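Local coordinates for protein c-di-GMP synthase (Capnocytophaga granulosa, PDB 6WT9) that makes the second messenger 3',3'-c-di-GMP from two molecules of GTP during phage infection, as the nucleotide synthase of a CBASS antiviral defence system, at residues Leu230-Gln233 and Arg234-Arg238. Numbering follows the deposited sequence.
Sequences LSIQ and RINKR
R234 and L230, one turn apart on helix 228-241, illustrate how an alpha-helix settles its backbone polarity internally, while the polar ends of R234 and N236 find partners elsewhere in the chain. The four carbonyls of L230-Q233 each receive an N-H from four residues further on. R234 N to L230 O measures 3.0 Å, and I235 N and K237 N bond S231 O and Q233 O in the same way. The straightest is N236 N to I232 O, with 170° at the hydrogen.

Helix 85-88 packs against I232, I235 and N236, and helix 268-276 against R234 and I235. L230 lays CD1 across the extended R234 chain, 3.6 Å from R234 NE, because chi1 of 174° swings its CG away from the backbone N; the leucine lies over one face of the guanidinium, offset toward its rim. The charged end takes its hydrogen bond elsewhere, NH1 donating to the carbonyl of V315. On another side of the helix I232 and N236 run alongside each other, I232 CG2 lying 3.5 Å from N236 ND2. That amide nitrogen also comes within 3.4 Å of I232 O, but at a poor angle for bonding; it makes a weak hydrogen bond to M87 O, while OD1 accepts from K247 NZ. S231 OG is hydrogen-bonded back to F227 O, a turn earlier. Q233, bent at chi2 (-89°), brings NE2 to 3.8 Å from K237 CB, a contact of amide against methylene on an exposed side.

Backbone bonds thus hold the turn, L230 and I232 methyls lie against polar groups of R234 and N236, and those two residues tie helix 228-241 to V315, K247 and, weakly, M87.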
ATOM      1  N   LEU A 230       3.316  12.156   4.898  1.00 26.29           N
ATOM      2  CA  LEU A 230       4.634  12.379   4.314  1.00 20.19           C
ATOM      3  C   LEU A 230       5.040  11.213   3.425  1.00 17.50           C
ATOM      4  O   LEU A 230       5.615  11.413   2.349  1.00 18.89           O
ATOM      5  CB  LEU A 230       5.666  12.598   5.421  1.00 21.75           C
ATOM      6  CG  LEU A 230       7.133  12.708   4.997  1.00 20.32           C
ATOM      7  CD1 LEU A 230       7.326  13.855   4.015  1.00 19.92           C
ATOM      8  CD2 LEU A 230       8.028  12.885   6.216  1.00 17.73           C
ATOM      9  N   SER A 231       4.743   9.985   3.857  1.00 18.32           N
ATOM     10  CA  SER A 231       5.051   8.815   3.040  1.00 18.98           C
ATOM     11  C   SER A 231       4.262   8.832   1.738  1.00 17.76           C
ATOM     12  O   SER A 231       4.814   8.555   0.666  1.00 17.45           O
ATOM     13  CB  SER A 231       4.761   7.537   3.828  1.00 17.43           C
ATOM     14  OG  SER A 231       5.515   7.494   5.025  1.00 22.41           O
ATOM     15  N   ILE A 232       2.972   9.159   1.813  1.00 18.54           N
ATOM     16  CA  ILE A 232       2.135   9.222   0.617  1.00 17.22           C
ATOM     17  C   ILE A 232       2.672  10.267  -0.354  1.00 20.12           C
ATOM     18  O   ILE A 232       2.826  10.007  -1.553  1.00 25.09           O
ATOM     19  CB  ILE A 232       0.673   9.515   1.002  1.00 10.59           C
ATOM     20  CG1 ILE A 232       0.030   8.282   1.636  1.00 12.52           C
ATOM     21  CG2 ILE A 232      -0.119   9.997  -0.211  1.00  7.28           C
ATOM     22  CD1 ILE A 232      -1.322   8.556   2.253  1.00 15.17           C
ATOM     23  N   GLN A 233       2.967  11.464   0.155  1.00 17.14           N
ATOM     24  CA  GLN A 233       3.398  12.554  -0.714  1.00 16.01           C
ATOM     25  C   GLN A 233       4.748  12.253  -1.357  1.00 16.58           C
ATOM     26  O   GLN A 233       4.978  12.602  -2.521  1.00 17.43           O
ATOM     27  CB  GLN A 233       3.444  13.861   0.078  1.00 23.73           C
ATOM     28  CG  GLN A 233       3.492  15.116  -0.779  1.00 35.08           C
ATOM     29  CD  GLN A 233       4.906  15.544  -1.118  1.00 44.71           C
ATOM     30  OE1 GLN A 233       5.808  15.460  -0.283  1.00 49.00           O
ATOM     31  NE2 GLN A 233       5.109  16.007  -2.349  1.00 45.81           N
ATOM     32  N   ARG A 234       5.649  11.591  -0.625  1.00 14.48           N
ATOM     33  CA  ARG A 234       6.956  11.268  -1.189  1.00 13.75           C
ATOM     34  C   ARG A 234       6.856  10.185  -2.259  1.00 16.86           C
ATOM     35  O   ARG A 234       7.564  10.244  -3.271  1.00 13.24           O
ATOM     36  CB  ARG A 234       7.922  10.847  -0.079  1.00  9.61           C
ATOM     37  CG  ARG A 234       8.554  12.026   0.649  1.00 10.06           C
ATOM     38  CD  ARG A 234       9.594  11.597   1.674  1.00 14.03           C
ATOM     39  NE  ARG A 234      10.297  12.754   2.223  1.00 16.08           N
ATOM     40  CZ  ARG A 234      11.162  12.706   3.231  1.00 14.11           C
ATOM     41  NH1 ARG A 234      11.441  11.552   3.821  1.00  7.95           N
ATOM     42  NH2 ARG A 234      11.746  13.819   3.653  1.00 13.14           N
ATOM     43  N   ILE A 235       5.980   9.196  -2.062  1.00 14.86           N
ATOM     44  CA  ILE A 235       5.816   8.143  -3.060  1.00 14.71           C
ATOM     45  C   ILE A 235       5.198   8.705  -4.335  1.00 18.08           C
ATOM     46  O   ILE A 235       5.654   8.414  -5.447  1.00 18.73           O
ATOM     47  CB  ILE A 235       4.976   6.986  -2.489  1.00 15.29           C
ATOM     48  CG1 ILE A 235       5.730   6.276  -1.365  1.00 21.24           C
ATOM     49  CG2 ILE A 235       4.610   5.995  -3.588  1.00 10.33           C
ATOM     50  CD1 ILE A 235       4.943   5.156  -0.720  1.00 17.64           C
ATOM     51  N   ASN A 236       4.149   9.521  -4.193  1.00 16.17           N
ATOM     52  CA  ASN A 236       3.495  10.098  -5.364  1.00 15.96           C
ATOM     53  C   ASN A 236       4.410  11.060  -6.110  1.00 13.42           C
ATOM     54  O   ASN A 236       4.363  11.127  -7.344  1.00 17.51           O
ATOM     55  CB  ASN A 236       2.208  10.816  -4.952  1.00 18.53           C
ATOM     56  CG  ASN A 236       1.106   9.854  -4.561  1.00 15.60           C
ATOM     57  OD1 ASN A 236       1.088   8.706  -5.002  1.00 15.98           O
ATOM     58  ND2 ASN A 236       0.176  10.319  -3.734  1.00 12.52           N
ATOM     59  N   LYS A 237       5.250  11.801  -5.388  1.00 18.75           N
ATOM     60  CA  LYS A 237       6.116  12.776  -6.040  1.00 21.78           C
ATOM     61  C   LYS A 237       7.210  12.085  -6.846  1.00 20.56           C
ATOM     62  O   LYS A 237       7.439  12.420  -8.015  1.00 14.19           O
ATOM     63  CB  LYS A 237       6.714  13.721  -4.996  1.00 27.51           C
ATOM     64  CG  LYS A 237       7.289  15.010  -5.562  1.00 38.05           C
ATOM     65  CD  LYS A 237       8.804  14.950  -5.657  1.00 43.18           C
ATOM     66  CE  LYS A 237       9.397  16.310  -5.989  1.00 45.58           C
ATOM     67  NZ  LYS A 237       8.866  16.840  -7.273  1.00 47.29           N
ATOM     68  N   ARG A 238       7.886  11.103  -6.243  1.00 16.13           N
ATOM     69  CA  ARG A 238       8.951  10.402  -6.951  1.00 18.97           C
ATOM     70  C   ARG A 238       8.409   9.575  -8.109  1.00 24.88           C
ATOM     71  O   ARG A 238       9.080   9.436  -9.137  1.00 19.96           O
ATOM     72  CB  ARG A 238       9.728   9.508  -5.986  1.00 14.70           C
ATOM     73  CG  ARG A 238      11.020   8.948  -6.565  1.00 20.68           C
ATOM     74  CD  ARG A 238      11.916   8.423  -5.462  1.00 31.90           C
ATOM     75  NE  ARG A 238      13.312   8.342  -5.878  1.00 43.10           N
ATOM     76  CZ  ARG A 238      14.331   8.202  -5.040  1.00 49.04           C
ATOM     77  NH1 ARG A 238      14.109   8.132  -3.735  1.00 48.82           N
ATOM     78  NH2 ARG A 238      15.574   8.138  -5.502  1.00 51.62           N
TER